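Local coordinates for glycosylation Associate Protein 1 (Streptococcus agalactiae serotype V, PDB 6OYC) that probably works with Gap2 and Gap3 in the accessory Sec system, supporting the glycosylation and secretion of an adhesin, at residues 36-46 with 501-511; 213-224 with 241-249. All coordinates share one frame; numbering follows the deposited sequence.

Interaction 1: residues 36-46 with 501-511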
loop_
_atom_site.group_PDB
_atom_site.type_symbol
_atom_site.label_atom_id
_atom_site.label_comp_id
_atom_site.label_asym_id
_atom_site.label_seq_id
_atom_site.Cartn_x
_atom_site.Cartn_y
_atom_site.Cartn_z
ATOM N N ASN A 36 -8.291 -4.789 4.236
ATOM C CA ASN A 36 -9.305 -5.732 3.802
ATOM C C ASN A 36 -10.184 -6.167 4.971
ATOM O O ASN A 36 -11.415 -6.202 4.852
ATOM C CB ASN A 36 -8.615 -6.921 3.142
ATOM C CG ASN A 36 -9.535 -8.085 2.966
ATOM O OD1 ASN A 36 -9.731 -8.882 3.890
ATOM N ND2 ASN A 36 -10.139 -8.180 1.785
ATOM N N GLN A 37 -9.565 -6.452 6.125
ATOM C CA GLN A 37 -10.316 -6.972 7.263
ATOM C C GLN A 37 -11.147 -5.888 7.930
ATOM O O GLN A 37 -12.268 -6.151 8.378
ATOM C CB GLN A 37 -9.365 -7.623 8.273
ATOM C CG GLN A 37 -8.812 -8.941 7.750
ATOM C CD GLN A 37 -7.497 -9.346 8.378
ATOM O OE1 GLN A 37 -7.140 -8.881 9.466
ATOM N NE2 GLN A 37 -6.773 -10.233 7.702
ATOM N N MET A 38 -10.624 -4.667 8.026
ATOM C CA MET A 38 -11.442 -3.645 8.670
ATOM C C MET A 38 -12.654 -3.282 7.828
ATOM O O MET A 38 -13.714 -2.966 8.379
ATOM C CB MET A 38 -10.635 -2.392 8.947
ATOM C CG MET A 38 -11.456 -1.363 9.705
ATOM S SD MET A 38 -10.398 -0.422 10.797
ATOM C CE MET A 38 -8.869 -0.739 9.930
ATOM N N LYS A 39 -12.511 -3.315 6.499
ATOM C CA LYS A 39 -13.640 -3.042 5.622
ATOM C C LYS A 39 -14.756 -4.053 5.845
ATOM O O LYS A 39 -15.923 -3.679 5.975
ATOM C CB LYS A 39 -13.191 -3.050 4.156
ATOM C CG LYS A 39 -12.418 -1.808 3.700
ATOM C CD LYS A 39 -13.324 -0.774 3.010
ATOM C CE LYS A 39 -14.160 -0.008 4.026
ATOM N NZ LYS A 39 -14.664 1.313 3.562
ATOM N N MET A 40 -14.411 -5.343 5.906
ATOM C CA MET A 40 -15.446 -6.363 6.020
ATOM C C MET A 40 -16.051 -6.403 7.415
ATOM O O MET A 40 -17.237 -6.727 7.562
ATOM C CB MET A 40 -14.898 -7.733 5.634
ATOM C CG MET A 40 -13.738 -8.206 6.444
ATOM S SD MET A 40 -13.776 -10.011 6.501
ATOM C CE MET A 40 -12.879 -10.462 5.039
ATOM N N PHE A 41 -15.274 -6.070 8.448
ATOM C CA PHE A 41 -15.900 -5.894 9.751
ATOM C C PHE A 41 -16.846 -4.704 9.735
ATOM O O PHE A 41 -17.881 -4.732 10.409
ATOM C CB PHE A 41 -14.842 -5.747 10.846
ATOM C CG PHE A 41 -14.328 -7.060 11.345
ATOM C CD1 PHE A 41 -13.621 -7.896 10.504
ATOM C CD2 PHE A 41 -14.600 -7.488 12.635
ATOM C CE1 PHE A 41 -13.170 -9.121 10.944
ATOM C CE2 PHE A 41 -14.153 -8.719 13.084
ATOM C CZ PHE A 41 -13.429 -9.534 12.246
ATOM N N ASP A 42 -16.514 -3.667 8.957
ATOM C CA ASP A 42 -17.404 -2.519 8.785
ATOM C C ASP A 42 -18.682 -2.920 8.056
ATOM O O ASP A 42 -19.791 -2.643 8.530
ATOM C CB ASP A 42 -16.689 -1.406 8.005
ATOM C CG ASP A 42 -15.806 -0.539 8.892
ATOM O OD1 ASP A 42 -15.674 -0.866 10.091
ATOM O OD2 ASP A 42 -15.253 0.469 8.392
ATOM N N TYR A 43 -18.537 -3.542 6.880
ATOM C CA TYR A 43 -19.672 -4.110 6.162
ATOM C C TYR A 43 -20.513 -4.992 7.071
ATOM O O TYR A 43 -21.738 -5.074 6.902
ATOM C CB TYR A 43 -19.190 -4.946 4.971
ATOM C CG TYR A 43 -18.551 -4.166 3.843
ATOM C CD1 TYR A 43 -18.904 -2.844 3.595
ATOM C CD2 TYR A 43 -17.602 -4.757 3.019
ATOM C CE1 TYR A 43 -18.323 -2.131 2.554
ATOM C CE2 TYR A 43 -17.007 -4.053 1.990
ATOM C CZ TYR A 43 -17.377 -2.744 1.758
ATOM O OH TYR A 43 -16.806 -2.041 0.730
ATOM N N ALA A 44 -19.871 -5.672 8.027
ATOM C CA ALA A 44 -20.558 -6.580 8.926
ATOM C C ALA A 44 -21.136 -5.864 10.129
ATOM O O ALA A 44 -21.759 -6.514 10.974
ATOM C CB ALA A 44 -19.613 -7.691 9.391
ATOM N N GLY A 45 -20.933 -4.553 10.237
ATOM C CA GLY A 45 -21.502 -3.804 11.341
ATOM C C GLY A 45 -20.811 -3.959 12.678
ATOM O O GLY A 45 -21.389 -3.569 13.696
ATOM N N LYS A 46 -19.592 -4.490 12.720
ATOM C CA LYS A 46 -18.878 -4.617 13.986
ATOM C C LYS A 46 -18.272 -3.287 14.419
ATOM O O LYS A 46 -17.894 -2.447 13.599
ATOM C CB LYS A 46 -17.779 -5.673 13.881
ATOM C CG LYS A 46 -18.290 -7.031 13.410
ATOM C CD LYS A 46 -19.603 -7.370 14.099
ATOM C CE LYS A 46 -19.708 -8.842 14.398
ATOM N NZ LYS A 46 -20.654 -9.541 13.507
ATOM N N TYR A 501 -17.607 -11.951 1.347
ATOM C CA TYR A 501 -16.860 -10.866 1.962
ATOM C C TYR A 501 -17.727 -9.651 2.281
ATOM O O TYR A 501 -17.543 -9.030 3.326
ATOM C CB TYR A 501 -15.717 -10.475 1.013
ATOM C CG TYR A 501 -14.937 -9.235 1.363
ATOM C CD1 TYR A 501 -15.280 -7.994 0.836
ATOM C CD2 TYR A 501 -13.834 -9.313 2.194
ATOM C CE1 TYR A 501 -14.551 -6.863 1.153
ATOM C CE2 TYR A 501 -13.102 -8.190 2.522
ATOM C CZ TYR A 501 -13.456 -6.972 1.988
ATOM O OH TYR A 501 -12.706 -5.875 2.317
ATOM N N THR A 502 -18.667 -9.283 1.404
ATOM C CA THR A 502 -19.582 -8.189 1.728
ATOM C C THR A 502 -20.742 -8.637 2.610
ATOM O O THR A 502 -21.303 -7.818 3.343
ATOM C CB THR A 502 -20.158 -7.555 0.462
ATOM O OG1 THR A 502 -20.373 -8.568 -0.528
ATOM C CG2 THR A 502 -19.218 -6.499 -0.076
ATOM N N GLY A 503 -21.118 -9.906 2.546
ATOM C CA GLY A 503 -22.312 -10.406 3.180
ATOM C C GLY A 503 -22.193 -10.723 4.645
ATOM O O GLY A 503 -23.216 -10.991 5.279
ATOM N N GLY A 504 -20.981 -10.706 5.201
ATOM C CA GLY A 504 -20.776 -10.903 6.617
ATOM C C GLY A 504 -20.521 -12.329 7.043
ATOM O O GLY A 504 -20.154 -12.554 8.203
ATOM N N GLN A 505 -20.680 -13.296 6.144
ATOM C CA GLN A 505 -20.553 -14.693 6.546
ATOM C C GLN A 505 -19.113 -15.045 6.897
ATOM O O GLN A 505 -18.868 -15.812 7.831
ATOM C CB GLN A 505 -21.079 -15.605 5.443
ATOM C CG GLN A 505 -22.577 -15.496 5.240
ATOM C CD GLN A 505 -22.944 -14.490 4.170
ATOM O OE1 GLN A 505 -22.130 -13.636 3.792
ATOM N NE2 GLN A 505 -24.184 -14.569 3.687
ATOM N N LEU A 506 -18.155 -14.500 6.159
ATOM C CA LEU A 506 -16.753 -14.714 6.488
ATOM C C LEU A 506 -16.432 -14.178 7.883
ATOM O O LEU A 506 -15.802 -14.867 8.700
ATOM C CB LEU A 506 -15.880 -14.051 5.418
ATOM C CG LEU A 506 -14.407 -14.430 5.376
ATOM C CD1 LEU A 506 -14.230 -15.933 5.444
ATOM C CD2 LEU A 506 -13.781 -13.869 4.120
ATOM N N VAL A 507 -16.886 -12.952 8.179
ATOM C CA VAL A 507 -16.633 -12.346 9.487
ATOM C C VAL A 507 -17.199 -13.220 10.595
ATOM O O VAL A 507 -16.546 -13.469 11.615
ATOM C CB VAL A 507 -17.226 -10.927 9.547
ATOM C CG1 VAL A 507 -17.283 -10.438 10.982
ATOM C CG2 VAL A 507 -16.417 -9.968 8.685
ATOM N N GLU A 508 -18.428 -13.695 10.408
ATOM C CA GLU A 508 -19.056 -14.544 11.409
ATOM C C GLU A 508 -18.324 -15.873 11.552
ATOM O O GLU A 508 -18.201 -16.399 12.661
ATOM C CB GLU A 508 -20.522 -14.764 11.046
ATOM C CG GLU A 508 -21.399 -15.046 12.242
ATOM C CD GLU A 508 -21.574 -13.828 13.132
ATOM O OE1 GLU A 508 -21.236 -12.700 12.687
ATOM O OE2 GLU A 508 -22.051 -14.004 14.278
ATOM N N ARG A 509 -17.822 -16.428 10.448
ATOM C CA ARG A 509 -17.023 -17.652 10.531
ATOM C C ARG A 509 -15.752 -17.423 11.341
ATOM O O ARG A 509 -15.402 -18.232 12.208
ATOM C CB ARG A 509 -16.688 -18.159 9.126
ATOM C CG ARG A 509 -15.784 -19.393 9.093
ATOM C CD ARG A 509 -15.807 -20.054 7.714
ATOM N NE ARG A 509 -17.160 -20.468 7.353
ATOM C CZ ARG A 509 -17.903 -19.881 6.419
ATOM N NH1 ARG A 509 -17.423 -18.851 5.728
ATOM N NH2 ARG A 509 -19.128 -20.328 6.172
ATOM N N ILE A 510 -15.043 -16.326 11.058
ATOM C CA ILE A 510 -13.861 -15.963 11.837
ATOM C C ILE A 510 -14.228 -15.833 13.305
ATOM O O ILE A 510 -13.576 -16.411 14.181
ATOM C CB ILE A 510 -13.239 -14.656 11.301
ATOM C CG1 ILE A 510 -12.705 -14.851 9.886
ATOM C CG2 ILE A 510 -12.121 -14.168 12.211
ATOM C CD1 ILE A 510 -12.436 -13.546 9.177
ATOM N N ILE A 511 -15.310 -15.106 13.583
ATOM C CA ILE A 511 -15.657 -14.747 14.956
ATOM C C ILE A 511 -16.037 -15.976 15.770
ATOM O O ILE A 511 -15.654 -16.103 16.939
ATOM C CB ILE A 511 -16.795 -13.716 14.960
ATOM C CG1 ILE A 511 -16.258 -12.338 14.594
ATOM C CG2 ILE A 511 -17.455 -13.652 16.323
ATOM C CD1 ILE A 511 -17.354 -11.347 14.398
#
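Y501 and V507 provide most of the surface that meets helix 36-43. Y501 OH donates a hydrogen bond to N36 O at 2.9 Å, in the carbonyl plane and on a lone pair. That oxygen also accepts the helical bond from M40 N, so two donors grip it. Y501 reaches it with CG anti to its own backbone N (chi1 171°). N36 ND2 lies against the same tyrosine but is hydrogen-bonded to F303 O.

The apolar contacts centre on Y501 and V507, and M40 bridges the two. M40 CB sits over one face of the Y501 ring, and its bent chain carries CE round to Y501 CD2 (3.2 Å, tight packing) and to L506 CD2. M40 SD makes an oblique Met-aromatic contact with that ring, 5.2 Å from its centroid, and separately touches V507 CG2 at 3.4 Å. V507 CG1 stands almost on the F41 ring normal, 4.1 Å from the centroid. A44 CB also meets both V507 methyls. Y43 CE2 lies 3.8 Å from Y501 CE1, which sits at the edge of the Y43 ring, near its plane.

A charged pair lies at the far end. K46 NZ forms a weak salt bridge with E508 OE1 at 3.3 Å, and K46 CE meets I511 CD1.

The axes of helices 36-43 and 505-511 approach to 9.4 Å and cross at -103°. The chain turns at G504, which has positive phi and occupies the N-cap position of the second helix. Helix 33-43 links strands 2-5 and 48-52 of the parallel sheet. F41 meets F2 and F4 edge-to-face, and I510 touches I279. The C-terminal helices thus pack on the N-terminal domain, as in GT-B folds.

Interaction 2: residues 213-224 with 241-249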
loop_
_atom_site.group_PDB
_atom_site.type_symbol
_atom_site.label_atom_id
_atom_site.label_comp_id
_atom_site.label_asym_id
_atom_site.label_seq_id
_atom_site.Cartn_x
_atom_site.Cartn_y
_atom_site.Cartn_z
ATOM N N ARG A 213 6.164 0.596 23.477
ATOM C CA ARG A 213 5.625 -0.484 24.305
ATOM C C ARG A 213 4.845 0.092 25.472
ATOM O O ARG A 213 3.745 -0.381 25.793
ATOM C CB ARG A 213 6.741 -1.416 24.818
ATOM C CG ARG A 213 7.567 -2.090 23.715
ATOM C CD ARG A 213 8.387 -3.323 24.174
ATOM N NE ARG A 213 9.417 -3.056 25.185
ATOM C CZ ARG A 213 10.642 -2.580 24.931
ATOM N NH1 ARG A 213 10.999 -2.287 23.690
ATOM N NH2 ARG A 213 11.515 -2.383 25.927
ATOM N N GLU A 214 5.385 1.144 26.090
ATOM C CA GLU A 214 4.740 1.739 27.263
ATOM C C GLU A 214 3.383 2.320 26.895
ATOM O O GLU A 214 2.376 2.057 27.564
ATOM C CB GLU A 214 5.642 2.818 27.875
ATOM C CG GLU A 214 4.945 3.636 28.949
ATOM C CD GLU A 214 5.818 4.725 29.549
ATOM O OE1 GLU A 214 7.051 4.540 29.685
ATOM O OE2 GLU A 214 5.257 5.786 29.884
ATOM N N LYS A 215 3.331 3.093 25.804
ATOM C CA LYS A 215 2.051 3.629 25.354
ATOM C C LYS A 215 1.078 2.511 24.990
ATOM O O LYS A 215 -0.105 2.581 25.334
ATOM C CB LYS A 215 2.260 4.577 24.173
ATOM C CG LYS A 215 3.073 5.803 24.520
ATOM C CD LYS A 215 2.464 6.535 25.712
ATOM C CE LYS A 215 1.148 7.200 25.355
ATOM N NZ LYS A 215 0.372 7.629 26.571
ATOM N N TYR A 216 1.554 1.452 24.325
ATOM C CA TYR A 216 0.633 0.373 23.965
ATOM C C TYR A 216 0.068 -0.319 25.206
ATOM O O TYR A 216 -1.140 -0.590 25.290
ATOM C CB TYR A 216 1.298 -0.664 23.066
ATOM C CG TYR A 216 0.360 -1.823 22.850
ATOM C CD1 TYR A 216 -0.800 -1.658 22.105
ATOM C CD2 TYR A 216 0.594 -3.063 23.433
ATOM C CE1 TYR A 216 -1.688 -2.698 21.908
ATOM C CE2 TYR A 216 -0.288 -4.120 23.242
ATOM C CZ TYR A 216 -1.436 -3.928 22.481
ATOM O OH TYR A 216 -2.339 -4.955 22.276
ATOM N N LEU A 217 0.929 -0.645 26.173
ATOM C CA LEU A 217 0.412 -1.347 27.339
ATOM C C LEU A 217 -0.590 -0.482 28.097
ATOM O O LEU A 217 -1.592 -0.995 28.604
ATOM C CB LEU A 217 1.562 -1.809 28.230
ATOM C CG LEU A 217 2.485 -2.776 27.477
ATOM C CD1 LEU A 217 3.656 -3.213 28.342
ATOM C CD2 LEU A 217 1.738 -3.988 26.911
ATOM N N THR A 218 -0.383 0.835 28.119
ATOM C CA THR A 218 -1.406 1.709 28.678
ATOM C C THR A 218 -2.710 1.610 27.894
ATOM O O THR A 218 -3.792 1.535 28.494
ATOM C CB THR A 218 -0.916 3.155 28.707
ATOM O OG1 THR A 218 0.200 3.270 29.599
ATOM C CG2 THR A 218 -2.034 4.077 29.162
ATOM N N TYR A 219 -2.636 1.609 26.554
ATOM C CA TYR A 219 -3.854 1.470 25.755
ATOM C C TYR A 219 -4.553 0.162 26.091
ATOM O O TYR A 219 -5.778 0.112 26.251
ATOM C CB TYR A 219 -3.534 1.525 24.251
ATOM C CG TYR A 219 -4.770 1.314 23.373
ATOM C CD1 TYR A 219 -5.558 2.394 22.975
ATOM C CD2 TYR A 219 -5.162 0.039 22.962
ATOM C CE1 TYR A 219 -6.699 2.211 22.189
ATOM C CE2 TYR A 219 -6.315 -0.154 22.177
ATOM C CZ TYR A 219 -7.069 0.937 21.797
ATOM O OH TYR A 219 -8.197 0.772 21.020
ATOM N N LEU A 220 -3.776 -0.915 26.161
ATOM C CA LEU A 220 -4.309 -2.232 26.470
ATOM C C LEU A 220 -5.039 -2.211 27.797
ATOM O O LEU A 220 -6.186 -2.666 27.896
ATOM C CB LEU A 220 -3.168 -3.239 26.508
ATOM C CG LEU A 220 -3.527 -4.675 26.835
ATOM C CD1 LEU A 220 -4.491 -5.223 25.799
ATOM C CD2 LEU A 220 -2.252 -5.487 26.868
ATOM N N HIS A 221 -4.389 -1.641 28.817
ATOM C CA HIS A 221 -4.983 -1.535 30.144
ATOM C C HIS A 221 -6.275 -0.724 30.121
ATOM O O HIS A 221 -7.299 -1.156 30.659
ATOM C CB HIS A 221 -3.976 -0.916 31.112
ATOM C CG HIS A 221 -4.485 -0.809 32.517
ATOM N ND1 HIS A 221 -4.867 -1.910 33.256
ATOM C CD2 HIS A 221 -4.683 0.268 33.314
ATOM C CE1 HIS A 221 -5.270 -1.515 34.450
ATOM N NE2 HIS A 221 -5.168 -0.199 34.512
ATOM N N LYS A 222 -6.258 0.450 29.488
ATOM C CA LYS A 222 -7.409 1.343 29.614
ATOM C C LYS A 222 -8.516 1.055 28.613
ATOM O O LYS A 222 -9.683 1.318 28.911
ATOM C CB LYS A 222 -6.985 2.802 29.446
ATOM C CG LYS A 222 -6.029 3.332 30.491
ATOM C CD LYS A 222 -5.861 4.843 30.317
ATOM C CE LYS A 222 -6.968 5.628 31.012
ATOM N NZ LYS A 222 -6.817 7.105 30.829
ATOM N N GLU A 223 -8.192 0.561 27.415
ATOM C CA GLU A 223 -9.140 0.644 26.309
ATOM C C GLU A 223 -9.658 -0.694 25.811
ATOM O O GLU A 223 -10.655 -0.715 25.078
ATOM C CB GLU A 223 -8.509 1.398 25.131
ATOM C CG GLU A 223 -8.068 2.801 25.512
ATOM C CD GLU A 223 -9.256 3.703 25.781
ATOM O OE1 GLU A 223 -10.338 3.429 25.208
ATOM O OE2 GLU A 223 -9.115 4.679 26.550
ATOM N N VAL A 224 -9.018 -1.796 26.167
ATOM C CA VAL A 224 -9.428 -3.114 25.707
ATOM C C VAL A 224 -10.239 -3.754 26.821
ATOM O O VAL A 224 -9.762 -3.885 27.952
ATOM C CB VAL A 224 -8.213 -3.974 25.326
ATOM C CG1 VAL A 224 -8.648 -5.325 24.813
ATOM C CG2 VAL A 224 -7.380 -3.250 24.272
ATOM N N PHE A 241 5.611 -7.770 22.261
ATOM C CA PHE A 241 4.918 -7.008 23.295
ATOM C C PHE A 241 3.415 -6.887 23.062
ATOM O O PHE A 241 2.708 -6.433 23.961
ATOM C CB PHE A 241 5.547 -5.611 23.487
ATOM C CG PHE A 241 5.493 -4.720 22.269
ATOM C CD1 PHE A 241 4.388 -3.920 22.020
ATOM C CD2 PHE A 241 6.569 -4.645 21.411
ATOM C CE1 PHE A 241 4.348 -3.073 20.928
ATOM C CE2 PHE A 241 6.538 -3.804 20.308
ATOM C CZ PHE A 241 5.421 -3.015 20.067
ATOM N N ILE A 242 2.893 -7.297 21.915
ATOM C CA ILE A 242 1.446 -7.312 21.705
ATOM C C ILE A 242 0.858 -8.673 22.031
ATOM O O ILE A 242 -0.145 -8.773 22.735
ATOM C CB ILE A 242 1.092 -6.895 20.260
ATOM C CG1 ILE A 242 1.435 -5.431 20.004
ATOM C CG2 ILE A 242 -0.396 -7.104 19.998
ATOM C CD1 ILE A 242 1.190 -5.061 18.555
ATOM N N VAL A 243 1.465 -9.734 21.509
ATOM C CA VAL A 243 0.936 -11.078 21.693
ATOM C C VAL A 243 1.439 -11.689 22.996
ATOM O O VAL A 243 0.693 -12.376 23.693
ATOM C CB VAL A 243 1.290 -11.952 20.472
ATOM C CG1 VAL A 243 0.717 -13.341 20.619
ATOM C CG2 VAL A 243 0.764 -11.315 19.199
ATOM N N GLY A 244 2.697 -11.434 23.366
ATOM C CA GLY A 244 3.200 -11.960 24.625
ATOM C C GLY A 244 2.413 -11.463 25.824
ATOM O O GLY A 244 2.241 -12.182 26.811
ATOM N N ASN A 245 1.900 -10.239 25.747
ATOM C CA ASN A 245 1.207 -9.600 26.862
ATOM C C ASN A 245 -0.310 -9.682 26.725
ATOM O O ASN A 245 -1.005 -8.742 27.122
ATOM C CB ASN A 245 1.636 -8.135 26.974
ATOM C CG ASN A 245 3.147 -7.947 27.045
ATOM O OD1 ASN A 245 3.670 -6.909 26.644
ATOM N ND2 ASN A 245 3.850 -8.949 27.575
ATOM N N THR A 246 -0.870 -10.760 26.165
ATOM C CA THR A 246 -2.232 -10.729 25.632
ATOM C C THR A 246 -3.286 -11.339 26.558
ATOM O O THR A 246 -4.363 -11.728 26.082
ATOM C CB THR A 246 -2.301 -11.435 24.277
ATOM O OG1 THR A 246 -3.564 -11.152 23.663
ATOM C CG2 THR A 246 -2.165 -12.966 24.446
ATOM N N SER A 247 -3.029 -11.423 27.863
ATOM C CA SER A 247 -3.985 -12.130 28.704
ATOM C C SER A 247 -5.352 -11.446 28.760
ATOM O O SER A 247 -6.343 -12.116 29.065
ATOM C CB SER A 247 -3.411 -12.310 30.108
ATOM O OG SER A 247 -2.683 -13.525 30.191
ATOM N N LYS A 248 -5.444 -10.155 28.423
ATOM C CA LYS A 248 -6.675 -9.409 28.691
ATOM C C LYS A 248 -7.852 -9.906 27.849
ATOM O O LYS A 248 -8.963 -10.050 28.366
ATOM C CB LYS A 248 -6.449 -7.910 28.473
ATOM C CG LYS A 248 -7.483 -7.002 29.165
ATOM C CD LYS A 248 -6.940 -5.573 29.365
ATOM C CE LYS A 248 -7.942 -4.643 30.066
ATOM N NZ LYS A 248 -7.651 -4.309 31.502
ATOM N N GLY A 249 -7.648 -10.168 26.558
ATOM C CA GLY A 249 -8.802 -10.536 25.752
ATOM C C GLY A 249 -8.616 -11.645 24.731
ATOM O O GLY A 249 -7.761 -12.524 24.882
#
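The backbone of 241-249 runs in the same direction as helix 213-223, with R213 nearest F241 (CA to CA 6.6 Å) and V224 nearest G249 (7.4 Å). The contact belongs to a Rossmann-like alpha/beta domain. Helix 208-223 leads into strand 229-233. Segment 241-249 carries the end of helix 239-242 and the loop on to strand 250-255. V243 to T246 makes a type I beta turn.

Two aromatic rings fill the first part. The aliphatic stem of R213 crosses the F241 ring at about a right angle. R213 CG lies over one face, 3.8 Å from the centroid and offset towards the rim. This is a CH-pi contact made by the stem. F241 holds CG between its backbone N and carbonyl carbon (chi1 62°), and its ring edge faces Y216 CD2. Y216 in turn takes I242 CG1 over one face, 4.2 Å from the centroid. Y216 and I242 also both touch I5 of strand 2-5, so this layer lies against the sheet. Y216 OH is buried against I242 CG2 at 3.7 Å, and no polar partner for it exists in the model.

Leucines make the middle part. L217 CD2 packs near F241 O and beside the poorly ordered N245. L220 CD2 comes to 3.5 Å from N245 O, and L220 also touches I230 of strand 229-233.

K248 makes the last part, at the C-terminal end of the helix. Its long, mostly extended chain passes the L220 carbonyl. There the partial negative charge of the helix end would probably suit an ammonium group. K248 NZ gives a weak hydrogen bond to H221 O at 3.3 Å.

How the interactions relate
Strand 2-5 opens the first parallel sheet, and helix 33-43 follows it. Interaction 1 waits for the last helices of the chain, so it closes a loop of 454 residues. That loop holds the long antiparallel sheet and the second parallel sheet. Interaction 2 is nested inside it and closes a short loop of 16 residues around strand 229-233. The two contacts do not touch: their centres are 24 Å apart and their nearest atoms about 11 Å. Both serve the same seven-stranded sheet. Interaction 1 brings the C terminus back to it, while interaction 2 joins consecutive pieces on either side of one strand in sequence.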